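Local coordinates for KLLA0E08119p (Kluyveromyces lactis, PDB 3VA7), which probably catalyses the ATP- and biotin-dependent carboxylation of urea to urea-1-carboxylate, this chain holding the biotin carboxylase, carboxyltransferase and biotin-carrier domains of the larger enzyme, at residues K926-P931 and P1072-E1077; K983-G988 and V1000-R1005; L1169-Y1174 and G1229-V1234; R1177-V1182 and V1195-A1200. All blocks are in the same frame, centred on the assembly; numbering follows the deposited sequence.

Interaction 1: residues K926-P931 and P1072-E1077; sequences KIFKLP and PFDQVE
Asp-1074 meets Lys-926 where the parallel pairing of 926-931 with 1072-1077 begins. Its CG stands beside its own backbone N (chi1 -74°), which brings Asp-1074 OD1 to 2.7 Å from Lys-926 N; the N-H arrives well above the carboxylate plane and the bond is bent. The two side chains run alongside each other, yet NZ and OD2 are not in direct contact: a water 2.6 Å from Asp-1074 OD2 donates to it and accepts from Lys-926 NZ. OD2 is also held by the backbone N of Thr-1071. With an alanine here, Lys-926 N would probably lose its acceptor and the water its link between lysine and carboxylate.

From Gln-1075 onward regular ladder bonds take over. Gln-1075 N donates to Lys-926 O, and Gln-1075 O receives Phe-928 N at 2.6 Å, close to straight. On the face shared with Phe-928 and Leu-930, Val-1076 sends CG1 to Leu-930 CD1 (4.1 Å) and CG2 to Phe-928 CB (4.3 Å). Glu-1077 carries the ladder on, its N donating to Phe-928 O (2.7 Å) and its O accepting from Leu-930 N (2.9 Å), and Leu-930 bonds further to Tyr-1079. Its extended side chain lies along that of Lys-929, with Glu-1077 OE1 4.0 Å from Lys-929 CE and the opposite charges near without touching.

In the mixed sheet of the carboxyltransferase domain these strands sit side by side in the interior. Strand 922-934 bonds on its other edge to strand 1101-1108, through Ile-927 and Lys-929, while 1072-1077 pairs beyond itself with strand 984-989.

Interaction 2: residues K983-G988 and V1000-R1005; sequences KFMVLG and VPLDPR
Lys-983 O and Leu-1002 N, 2.7 Å apart, share a hydrogen bond at the open end of the beta hairpin formed by strands 984-989 and 997-1001, in the carboxyltransferase domain. Met-985 and Val-1000 form its hydrogen-bonded pair, N to O in both directions, and Phe-984 faces Pro-1001 in the non-hydrogen-bonded one.

The Leu-1002 side chain runs along the Lys-983 carbonyl, CB and CG both against the oxygen, and CG also meets Met-985 CB. At the tip the branches part: Leu-1002 CD1 reaches Lys-983 CB (4.0 Å), CD2 packs on Met-985 CB (3.9 Å). On the other side of the hairpin, Pro-1001 CG approaches Phe-984 CE2 (3.8 Å) obliquely. Back on the Met-985 face, Val-1000 holds CG1 between its backbone N and carbonyl carbon (chi1 66°), the crowded position, from which CG1 meets Leu-987 CD1 at 3.6 Å.

A water accepting from Lys-983 N and Asp-1003 N ties the chain beyond the strands to the first segment. There Asp-1003 makes an Asx turn with Arg-1005 N and is gripped side-on: NH2 bonds to OD1, and Arg-1005 NE meets the syn lone pair of Asp-1003 OD2 at 2.8 Å, with OD2 in the guanidinium plane.

Interaction 3: residues L1169-Y1174 and G1229-V1234; sequences LLYSEY and GDLVAV
Leu-1170 and its partners Val-1232 and Ala-1233 set the backbone pattern of this antiparallel pairing. Leu-1170 N donates to Ala-1233 O at 2.8 Å. Its carbonyl oxygen serves two donors, Val-1232 N at 2.7 Å and, weakly, Ala-1233 N at 3.4 Å, so two residues of 1229-1234 stand against one: a classic beta bulge. Past it the chains remain bonded without strand structure, Ser-1172 N giving to Asp-1230 O and Gly-1229 N to Ser-1172 O. Within its own segment, Ser-1172 OG donates to Tyr-1174 O in the carbonyl plane.

Among the apolar contacts, Leu-1231 is the hub of one face. With CG opposite its backbone N (chi1 -176°), it swings CD1 across to Leu-1169 CB, 3.7 Å away, and onto the ring of Tyr-1171. Beside this pair, Leu-1169 CD2 and Val-1234 CG2 touch at 3.6 Å, their side chains running the same way. The opposite face is plainer: Leu-1170 CB lies 4.4 Å from Ala-1233 CB, and Val-1232 CG1 sits against the Leu-1170 carbonyl.

The ring adds a CH-pi contact. Leu-1231 CD1 lies over one face of Tyr-1171, 4.2 Å from the centroid and displaced toward the rim, while Asp-1230 O lies at the ring's edge.

Leu-1170 and Ala-1233 turn to Val-1195 in the second sheet, and Val-1232 to Ile-1196. Neighbouring first and last strands of this kind are characteristic of the biotinyl domain, a flattened barrel of two four-stranded antiparallel sheets.

Interaction 4: residues R1177-V1182 and V1195-A1200; sequences RFWKPV and VIIIEA
Ile-1197 meets three side chains of 1177-1182. Ile-1197 CG2 lies 3.7 Å from Trp-1179 CE3, the two side chains running the same way. Ile-1197 CG1 meets Val-1182 CG2 at 3.6 Å, and its CD1 comes 4.0 Å from Lys-1180 CE, which itself lies over one face of the indole. A glycine in place of Ile-1197 removes both branches and would probably open a gap between Val-1182 and the indole, freeing the Lys-1180 chain to shift.

On the reverse face Phe-1178 turns its ring to the carbonyl side (chi1 -177°), which carries it over to the isoleucines. Phe-1178 CE1 touches Ile-1196 CD1 (3.4 Å), Phe-1178 CB touches Ile-1198 CD1 (3.8 Å), and both isoleucine side chains cross the phenylalanine at about a right angle.

Behind these contacts is an antiparallel ladder of the biotin-carrier domain, interrupted by a classic beta bulge: Ile-1197 O accepts Trp-1179 N at 3.0 Å and, weakly, Lys-1180 N. Ladder bonds flank it: Arg-1177 and Glu-1199 join N to O both ways, and Ile-1197 N donates to Lys-1180 O. Val-1182 N then reaches Val-1195 O from above the carbonyl plane.

Farther out the carboxyltransferase domain fixes the polar ends. Trp-1179 NE1 donates to Glu-948 OE1. Glu-1199 OE2 forms a salt bridge with Arg-945 and a hydrogen bond with Thr-1018 OG1, while OE1 accepts from Asn-696 ND2.

In the fold
The four contacts form two clusters. Interactions 1 and 2, centres 10 Å apart, share one mixed sheet: strand 984-989 pairs with strand 1075-1081, with Val-1076 N 2.7 Å from Phe-984 O in a probable hydrogen bond, and interaction 2 is nested in the chain loop that interaction 1 closes. Interactions 3 and 4, centres 11 Å apart, are likewise nested, but lie on the two facing sheets of the biotin-carrier domain. About 40 Å separates the centres of interactions 1 and 4. Between the clusters lie the ligands: the side chain of Leu-987 is about 13 Å from bound urea, and that of Glu-1199 about 8 Å from the biotin group at Lys-1202.

Interaction 1: residues K926-P931 and P1072-E1077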
# COMPACT_ATOMS: atom_id res chain seq x y z
N LYS A 926 18.39 -3.14 -19.40
CA LYS A 926 17.71 -4.38 -18.91
C LYS A 926 16.55 -4.84 -19.82
O LYS A 926 15.70 -4.04 -20.22
CB LYS A 926 17.23 -4.28 -17.44
CG LYS A 926 18.35 -4.08 -16.42
CD LYS A 926 17.89 -4.21 -14.96
CE LYS A 926 18.81 -3.41 -14.00
NZ LYS A 926 18.45 -1.90 -13.89
N ILE A 927 16.56 -6.12 -20.17
CA ILE A 927 15.55 -6.75 -21.08
C ILE A 927 14.59 -7.58 -20.26
O ILE A 927 14.98 -8.58 -19.66
CB ILE A 927 16.20 -7.71 -22.15
CG1 ILE A 927 17.27 -6.98 -22.96
CG2 ILE A 927 15.16 -8.27 -23.10
CD1 ILE A 927 18.26 -7.93 -23.56
N PHE A 928 13.35 -7.13 -20.23
CA PHE A 928 12.28 -7.78 -19.50
C PHE A 928 11.42 -8.58 -20.48
O PHE A 928 10.93 -8.03 -21.49
CB PHE A 928 11.41 -6.71 -18.80
CG PHE A 928 12.03 -6.12 -17.54
CD1 PHE A 928 13.05 -5.18 -17.63
CD2 PHE A 928 11.61 -6.53 -16.27
CE1 PHE A 928 13.67 -4.63 -16.45
CE2 PHE A 928 12.22 -5.99 -15.10
CZ PHE A 928 13.25 -5.02 -15.20
N LYS A 929 11.21 -9.87 -20.17
CA LYS A 929 10.22 -10.66 -20.89
C LYS A 929 9.00 -10.95 -20.01
O LYS A 929 9.09 -11.68 -18.98
CB LYS A 929 10.86 -11.96 -21.39
CG LYS A 929 11.56 -11.73 -22.73
CD LYS A 929 12.64 -12.71 -22.98
CE LYS A 929 13.35 -12.32 -24.29
NZ LYS A 929 14.49 -13.26 -24.50
N LEU A 930 7.87 -10.37 -20.40
CA LEU A 930 6.73 -10.31 -19.51
C LEU A 930 5.49 -11.00 -20.09
O LEU A 930 5.13 -10.73 -21.26
CB LEU A 930 6.43 -8.83 -19.22
CG LEU A 930 7.47 -7.97 -18.46
CD1 LEU A 930 6.89 -6.63 -18.15
CD2 LEU A 930 7.88 -8.65 -17.15
N PRO A 931 4.81 -11.85 -19.30
CA PRO A 931 3.64 -12.56 -19.79
C PRO A 931 2.50 -11.60 -20.03
O PRO A 931 2.24 -10.75 -19.19
CB PRO A 931 3.26 -13.48 -18.63
CG PRO A 931 3.84 -12.82 -17.44
CD PRO A 931 5.04 -12.10 -17.86
N PRO A 1072 14.54 4.01 -18.03
CA PRO A 1072 14.65 4.41 -19.44
C PRO A 1072 15.80 3.70 -20.14
O PRO A 1072 16.88 3.47 -19.51
CB PRO A 1072 14.91 5.90 -19.37
CG PRO A 1072 14.24 6.32 -18.04
CD PRO A 1072 14.45 5.17 -17.12
N PHE A 1073 15.55 3.32 -21.40
CA PHE A 1073 16.47 2.50 -22.23
C PHE A 1073 16.37 0.99 -22.03
O PHE A 1073 16.90 0.26 -22.85
CB PHE A 1073 17.93 2.94 -22.10
CG PHE A 1073 18.16 4.35 -22.50
CD1 PHE A 1073 18.65 5.27 -21.58
CD2 PHE A 1073 17.86 4.78 -23.78
CE1 PHE A 1073 18.84 6.58 -21.96
CE2 PHE A 1073 18.05 6.11 -24.16
CZ PHE A 1073 18.52 7.00 -23.27
N ASP A 1074 15.72 0.52 -20.96
CA ASP A 1074 15.29 -0.87 -20.87
C ASP A 1074 14.34 -1.29 -22.00
O ASP A 1074 13.68 -0.46 -22.70
CB ASP A 1074 14.54 -1.13 -19.56
CG ASP A 1074 15.47 -1.20 -18.34
OD1 ASP A 1074 16.72 -1.18 -18.53
OD2 ASP A 1074 14.94 -1.28 -17.19
N GLN A 1075 14.23 -2.60 -22.13
CA GLN A 1075 13.38 -3.21 -23.14
C GLN A 1075 12.38 -4.17 -22.55
O GLN A 1075 12.71 -5.04 -21.70
CB GLN A 1075 14.23 -3.95 -24.17
CG GLN A 1075 14.81 -3.05 -25.24
CD GLN A 1075 16.00 -3.65 -25.93
OE1 GLN A 1075 15.90 -4.69 -26.61
NE2 GLN A 1075 17.15 -3.00 -25.78
N VAL A 1076 11.15 -4.03 -23.01
CA VAL A 1076 10.08 -4.92 -22.59
C VAL A 1076 9.68 -5.68 -23.79
O VAL A 1076 9.40 -5.08 -24.84
CB VAL A 1076 8.87 -4.14 -22.03
CG1 VAL A 1076 7.62 -5.07 -21.84
CG2 VAL A 1076 9.26 -3.49 -20.69
N GLU A 1077 9.65 -7.00 -23.65
CA GLU A 1077 9.07 -7.91 -24.70
C GLU A 1077 7.87 -8.68 -24.14
O GLU A 1077 7.89 -9.11 -23.00
CB GLU A 1077 10.10 -8.90 -25.26
CG GLU A 1077 11.15 -8.26 -26.17
CD GLU A 1077 12.09 -9.31 -26.85
OE1 GLU A 1077 13.34 -9.17 -26.77
OE2 GLU A 1077 11.57 -10.28 -27.47
O HOH W 1 15.57 -1.41 -14.63

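Interaction 2: residues K983-G988 and V1000-R1005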
# COMPACT_ATOMS: atom_id res chain seq x y z
N LYS A 983 9.94 -5.00 -29.81
CA LYS A 983 10.90 -4.77 -28.74
C LYS A 983 10.67 -3.34 -28.28
O LYS A 983 10.95 -2.36 -29.01
CB LYS A 983 12.29 -5.03 -29.23
CG LYS A 983 12.78 -6.44 -29.05
CD LYS A 983 14.10 -6.56 -29.77
CE LYS A 983 14.47 -7.98 -30.10
NZ LYS A 983 15.52 -7.91 -31.16
N PHE A 984 10.03 -3.23 -27.11
CA PHE A 984 9.59 -1.95 -26.60
C PHE A 984 10.68 -1.33 -25.72
O PHE A 984 10.99 -1.87 -24.65
CB PHE A 984 8.35 -2.15 -25.76
CG PHE A 984 7.16 -2.57 -26.53
CD1 PHE A 984 6.69 -3.86 -26.44
CD2 PHE A 984 6.48 -1.67 -27.35
CE1 PHE A 984 5.54 -4.25 -27.15
CE2 PHE A 984 5.33 -2.04 -28.06
CZ PHE A 984 4.87 -3.34 -27.96
N MET A 985 11.29 -0.24 -26.21
CA MET A 985 12.25 0.51 -25.42
C MET A 985 11.55 1.53 -24.51
O MET A 985 10.84 2.45 -25.01
CB MET A 985 13.26 1.22 -26.31
CG MET A 985 14.28 2.02 -25.45
SD MET A 985 15.80 2.47 -26.28
CE MET A 985 16.76 0.97 -26.10
N VAL A 986 11.73 1.38 -23.19
CA VAL A 986 11.23 2.37 -22.23
C VAL A 986 11.88 3.74 -22.48
O VAL A 986 13.12 3.87 -22.48
CB VAL A 986 11.54 1.94 -20.82
CG1 VAL A 986 10.91 2.87 -19.85
CG2 VAL A 986 11.09 0.54 -20.65
N LEU A 987 11.08 4.77 -22.72
CA LEU A 987 11.64 6.10 -22.93
C LEU A 987 11.59 7.01 -21.69
O LEU A 987 12.39 7.95 -21.59
CB LEU A 987 10.96 6.78 -24.10
CG LEU A 987 11.07 6.03 -25.43
CD1 LEU A 987 10.27 6.74 -26.55
CD2 LEU A 987 12.54 5.78 -25.82
N GLY A 988 10.63 6.75 -20.78
CA GLY A 988 10.39 7.50 -19.53
C GLY A 988 9.51 6.70 -18.55
O GLY A 988 8.93 5.69 -18.93
N VAL A 1000 8.41 2.44 -26.86
CA VAL A 1000 8.22 2.60 -28.30
C VAL A 1000 8.85 1.44 -29.04
O VAL A 1000 9.94 0.99 -28.68
CB VAL A 1000 8.85 3.89 -28.82
CG1 VAL A 1000 10.37 3.87 -28.69
CG2 VAL A 1000 8.42 4.16 -30.25
N PRO A 1001 8.15 0.89 -30.04
CA PRO A 1001 8.78 -0.28 -30.60
C PRO A 1001 10.11 0.11 -31.28
O PRO A 1001 10.23 1.21 -31.83
CB PRO A 1001 7.74 -0.78 -31.62
CG PRO A 1001 6.49 -0.22 -31.17
CD PRO A 1001 6.80 1.12 -30.60
N LEU A 1002 11.11 -0.76 -31.18
CA LEU A 1002 12.44 -0.51 -31.75
C LEU A 1002 12.38 -0.71 -33.24
O LEU A 1002 13.14 -0.09 -33.98
CB LEU A 1002 13.50 -1.40 -31.09
CG LEU A 1002 13.92 -0.87 -29.69
CD1 LEU A 1002 14.70 -1.88 -28.88
CD2 LEU A 1002 14.72 0.44 -29.82
N ASP A 1003 11.40 -1.51 -33.68
CA ASP A 1003 11.12 -1.71 -35.10
C ASP A 1003 10.14 -0.64 -35.59
O ASP A 1003 9.02 -0.60 -35.12
CB ASP A 1003 10.58 -3.13 -35.34
CG ASP A 1003 10.58 -3.53 -36.83
OD1 ASP A 1003 10.72 -4.77 -37.08
OD2 ASP A 1003 10.42 -2.65 -37.74
N PRO A 1004 10.56 0.23 -36.53
CA PRO A 1004 9.66 1.29 -37.00
C PRO A 1004 8.38 0.80 -37.66
O PRO A 1004 7.36 1.54 -37.67
CB PRO A 1004 10.53 2.08 -37.99
CG PRO A 1004 11.92 1.88 -37.43
CD PRO A 1004 11.91 0.41 -37.09
N ARG A 1005 8.42 -0.42 -38.21
CA ARG A 1005 7.23 -1.07 -38.78
C ARG A 1005 6.30 -1.57 -37.67
O ARG A 1005 5.33 -2.27 -37.96
CB ARG A 1005 7.64 -2.29 -39.66
CG ARG A 1005 8.73 -1.96 -40.67
CD ARG A 1005 9.46 -3.17 -41.24
NE ARG A 1005 10.43 -3.81 -40.34
CZ ARG A 1005 11.29 -4.77 -40.74
NH1 ARG A 1005 11.30 -5.18 -42.02
NH2 ARG A 1005 12.13 -5.33 -39.87
O HOH W 2 10.06 -3.38 -32.30

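Interaction 3: residues L1169-Y1174 and G1229-V1234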
# COMPACT_ATOMS: atom_id res chain seq x y z
N LEU A 1169 -37.25 6.77 1.77
CA LEU A 1169 -36.83 7.54 0.62
C LEU A 1169 -35.31 7.43 0.56
O LEU A 1169 -34.64 7.49 1.61
CB LEU A 1169 -37.34 8.97 0.69
CG LEU A 1169 -38.83 9.19 0.37
CD1 LEU A 1169 -39.11 10.66 0.04
CD2 LEU A 1169 -39.34 8.31 -0.77
N LEU A 1170 -34.78 7.17 -0.64
CA LEU A 1170 -33.31 7.03 -0.79
C LEU A 1170 -32.67 8.12 -1.64
O LEU A 1170 -33.09 8.43 -2.77
CB LEU A 1170 -32.91 5.62 -1.24
CG LEU A 1170 -33.20 4.42 -0.33
CD1 LEU A 1170 -32.36 3.23 -0.78
CD2 LEU A 1170 -32.96 4.69 1.16
N TYR A 1171 -31.67 8.74 -1.05
CA TYR A 1171 -31.04 9.93 -1.61
C TYR A 1171 -29.56 9.64 -1.82
O TYR A 1171 -28.96 8.92 -0.99
CB TYR A 1171 -31.18 11.09 -0.61
CG TYR A 1171 -32.61 11.52 -0.28
CD1 TYR A 1171 -33.32 12.35 -1.17
CD2 TYR A 1171 -33.25 11.12 0.92
CE1 TYR A 1171 -34.64 12.76 -0.90
CE2 TYR A 1171 -34.58 11.55 1.22
CZ TYR A 1171 -35.26 12.36 0.29
OH TYR A 1171 -36.55 12.79 0.50
N SER A 1172 -28.97 10.16 -2.91
CA SER A 1172 -27.50 10.04 -3.05
C SER A 1172 -26.75 11.13 -2.29
O SER A 1172 -27.09 12.30 -2.36
CB SER A 1172 -26.98 9.91 -4.51
OG SER A 1172 -27.31 11.00 -5.32
N GLU A 1173 -25.73 10.72 -1.55
CA GLU A 1173 -24.88 11.67 -0.89
C GLU A 1173 -24.15 12.60 -1.83
O GLU A 1173 -23.89 13.76 -1.46
CB GLU A 1173 -23.88 10.95 -0.02
CG GLU A 1173 -23.43 11.83 1.15
CD GLU A 1173 -23.05 11.00 2.37
OE1 GLU A 1173 -22.26 10.04 2.19
OE2 GLU A 1173 -23.53 11.30 3.49
N TYR A 1174 -23.83 12.13 -3.04
CA TYR A 1174 -22.94 12.83 -3.93
C TYR A 1174 -23.55 13.20 -5.29
O TYR A 1174 -24.59 12.63 -5.73
CB TYR A 1174 -21.65 12.00 -4.11
CG TYR A 1174 -20.98 11.73 -2.76
CD1 TYR A 1174 -20.83 10.43 -2.24
CD2 TYR A 1174 -20.56 12.81 -1.97
CE1 TYR A 1174 -20.23 10.24 -1.00
CE2 TYR A 1174 -19.98 12.63 -0.73
CZ TYR A 1174 -19.82 11.37 -0.24
OH TYR A 1174 -19.25 11.32 1.04
N GLY A 1229 -28.10 14.85 -2.69
CA GLY A 1229 -29.40 15.05 -2.03
C GLY A 1229 -30.65 14.75 -2.88
O GLY A 1229 -31.77 14.83 -2.37
N ASP A 1230 -30.48 14.43 -4.17
CA ASP A 1230 -31.59 14.00 -5.00
C ASP A 1230 -32.14 12.65 -4.61
O ASP A 1230 -31.42 11.77 -4.17
CB ASP A 1230 -31.15 13.93 -6.45
CG ASP A 1230 -31.15 15.25 -7.10
OD1 ASP A 1230 -31.31 16.26 -6.37
OD2 ASP A 1230 -30.98 15.30 -8.33
N LEU A 1231 -33.45 12.49 -4.77
CA LEU A 1231 -34.10 11.21 -4.55
C LEU A 1231 -33.74 10.29 -5.69
O LEU A 1231 -33.88 10.65 -6.86
CB LEU A 1231 -35.62 11.40 -4.50
CG LEU A 1231 -36.45 10.15 -4.19
CD1 LEU A 1231 -36.29 9.70 -2.73
CD2 LEU A 1231 -37.87 10.44 -4.54
N VAL A 1232 -33.33 9.08 -5.35
CA VAL A 1232 -32.80 8.14 -6.34
C VAL A 1232 -33.59 6.78 -6.41
O VAL A 1232 -33.75 6.16 -7.49
CB VAL A 1232 -31.29 7.98 -6.13
CG1 VAL A 1232 -30.98 7.12 -4.92
CG2 VAL A 1232 -30.67 7.45 -7.33
N ALA A 1233 -34.10 6.34 -5.26
CA ALA A 1233 -35.00 5.20 -5.18
C ALA A 1233 -35.95 5.32 -3.99
O ALA A 1233 -35.71 6.11 -3.04
CB ALA A 1233 -34.21 3.91 -5.07
N VAL A 1234 -37.03 4.53 -4.05
CA VAL A 1234 -37.96 4.34 -2.92
C VAL A 1234 -38.08 2.87 -2.61
O VAL A 1234 -38.32 2.06 -3.51
CB VAL A 1234 -39.36 4.88 -3.22
CG1 VAL A 1234 -40.21 4.81 -1.97
CG2 VAL A 1234 -39.31 6.31 -3.74

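Interaction 4: residues R1177-V1182 and V1195-A1200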
# COMPACT_ATOMS: atom_id res chain seq x y z
N ARG A 1177 -23.09 10.85 -12.19
CA ARG A 1177 -23.87 10.44 -13.34
C ARG A 1177 -24.30 9.01 -13.13
O ARG A 1177 -23.45 8.16 -12.78
CB ARG A 1177 -23.04 10.50 -14.61
CG ARG A 1177 -23.78 10.22 -15.96
CD ARG A 1177 -22.80 10.46 -17.10
NE ARG A 1177 -23.06 9.73 -18.35
CZ ARG A 1177 -23.23 8.40 -18.47
NH1 ARG A 1177 -23.24 7.56 -17.38
NH2 ARG A 1177 -23.43 7.91 -19.70
N PHE A 1178 -25.59 8.72 -13.39
CA PHE A 1178 -26.17 7.41 -13.09
C PHE A 1178 -25.60 6.37 -13.99
O PHE A 1178 -25.64 6.47 -15.21
CB PHE A 1178 -27.70 7.47 -13.22
CG PHE A 1178 -28.42 6.18 -12.86
CD1 PHE A 1178 -29.09 6.07 -11.64
CD2 PHE A 1178 -28.45 5.09 -13.75
CE1 PHE A 1178 -29.79 4.90 -11.31
CE2 PHE A 1178 -29.12 3.92 -13.43
CZ PHE A 1178 -29.82 3.85 -12.21
N TRP A 1179 -25.06 5.34 -13.36
CA TRP A 1179 -24.35 4.30 -14.07
C TRP A 1179 -25.30 3.18 -14.47
O TRP A 1179 -25.54 2.97 -15.67
CB TRP A 1179 -23.25 3.77 -13.17
CG TRP A 1179 -22.30 2.75 -13.80
CD1 TRP A 1179 -22.53 1.98 -14.90
CD2 TRP A 1179 -21.00 2.39 -13.32
NE1 TRP A 1179 -21.43 1.19 -15.16
CE2 TRP A 1179 -20.49 1.41 -14.19
CE3 TRP A 1179 -20.21 2.82 -12.24
CZ2 TRP A 1179 -19.22 0.83 -14.03
CZ3 TRP A 1179 -18.92 2.25 -12.09
CH2 TRP A 1179 -18.46 1.25 -12.98
N LYS A 1180 -25.85 2.50 -13.47
CA LYS A 1180 -26.67 1.30 -13.67
C LYS A 1180 -27.39 0.91 -12.35
O LYS A 1180 -26.89 1.25 -11.24
CB LYS A 1180 -25.81 0.12 -14.18
CG LYS A 1180 -24.79 -0.38 -13.16
CD LYS A 1180 -24.06 -1.60 -13.62
CE LYS A 1180 -22.69 -1.64 -13.01
NZ LYS A 1180 -21.85 -2.54 -13.79
N PRO A 1181 -28.54 0.22 -12.44
CA PRO A 1181 -29.17 -0.15 -11.16
C PRO A 1181 -28.59 -1.45 -10.62
O PRO A 1181 -28.02 -2.20 -11.37
CB PRO A 1181 -30.64 -0.35 -11.55
CG PRO A 1181 -30.60 -0.80 -13.00
CD PRO A 1181 -29.35 -0.21 -13.61
N VAL A 1182 -28.70 -1.68 -9.32
CA VAL A 1182 -28.33 -2.98 -8.75
C VAL A 1182 -29.55 -3.93 -8.67
O VAL A 1182 -29.53 -5.05 -9.22
CB VAL A 1182 -27.70 -2.84 -7.34
CG1 VAL A 1182 -27.45 -4.26 -6.67
CG2 VAL A 1182 -26.42 -1.99 -7.43
N VAL A 1195 -28.80 -0.69 -4.11
CA VAL A 1195 -29.99 -0.46 -4.95
C VAL A 1195 -29.65 0.11 -6.29
O VAL A 1195 -30.10 -0.42 -7.31
CB VAL A 1195 -30.99 0.52 -4.33
CG1 VAL A 1195 -32.29 0.59 -5.20
CG2 VAL A 1195 -31.29 0.15 -2.85
N ILE A 1196 -28.91 1.23 -6.28
CA ILE A 1196 -28.35 1.80 -7.51
C ILE A 1196 -26.86 2.21 -7.45
O ILE A 1196 -26.29 2.38 -6.38
CB ILE A 1196 -29.20 2.97 -8.05
CG1 ILE A 1196 -28.88 4.25 -7.28
CG2 ILE A 1196 -30.67 2.63 -8.03
CD1 ILE A 1196 -28.64 5.43 -8.17
N ILE A 1197 -26.25 2.35 -8.63
CA ILE A 1197 -24.86 2.77 -8.73
C ILE A 1197 -24.68 4.09 -9.51
O ILE A 1197 -25.24 4.31 -10.60
CB ILE A 1197 -23.99 1.66 -9.33
CG1 ILE A 1197 -23.99 0.39 -8.46
CG2 ILE A 1197 -22.58 2.09 -9.45
CD1 ILE A 1197 -23.34 -0.82 -9.20
N ILE A 1198 -23.85 4.96 -8.95
CA ILE A 1198 -23.56 6.28 -9.52
C ILE A 1198 -22.09 6.23 -9.82
O ILE A 1198 -21.35 5.46 -9.21
CB ILE A 1198 -23.99 7.35 -8.38
CG1 ILE A 1198 -25.50 7.61 -8.45
CG2 ILE A 1198 -23.20 8.66 -8.28
CD1 ILE A 1198 -26.03 7.64 -9.86
N GLU A 1199 -21.63 6.99 -10.80
CA GLU A 1199 -20.19 7.36 -10.71
C GLU A 1199 -20.09 8.75 -10.13
O GLU A 1199 -20.62 9.70 -10.72
CB GLU A 1199 -19.42 7.28 -12.05
CG GLU A 1199 -17.89 7.48 -11.87
CD GLU A 1199 -17.11 7.48 -13.17
OE1 GLU A 1199 -17.61 8.01 -14.20
OE2 GLU A 1199 -15.97 6.97 -13.16
N ALA A 1200 -19.43 8.85 -8.99
CA ALA A 1200 -19.12 10.12 -8.35
C ALA A 1200 -17.63 10.16 -8.04
O ALA A 1200 -17.09 9.23 -7.41
CB ALA A 1200 -19.89 10.27 -7.09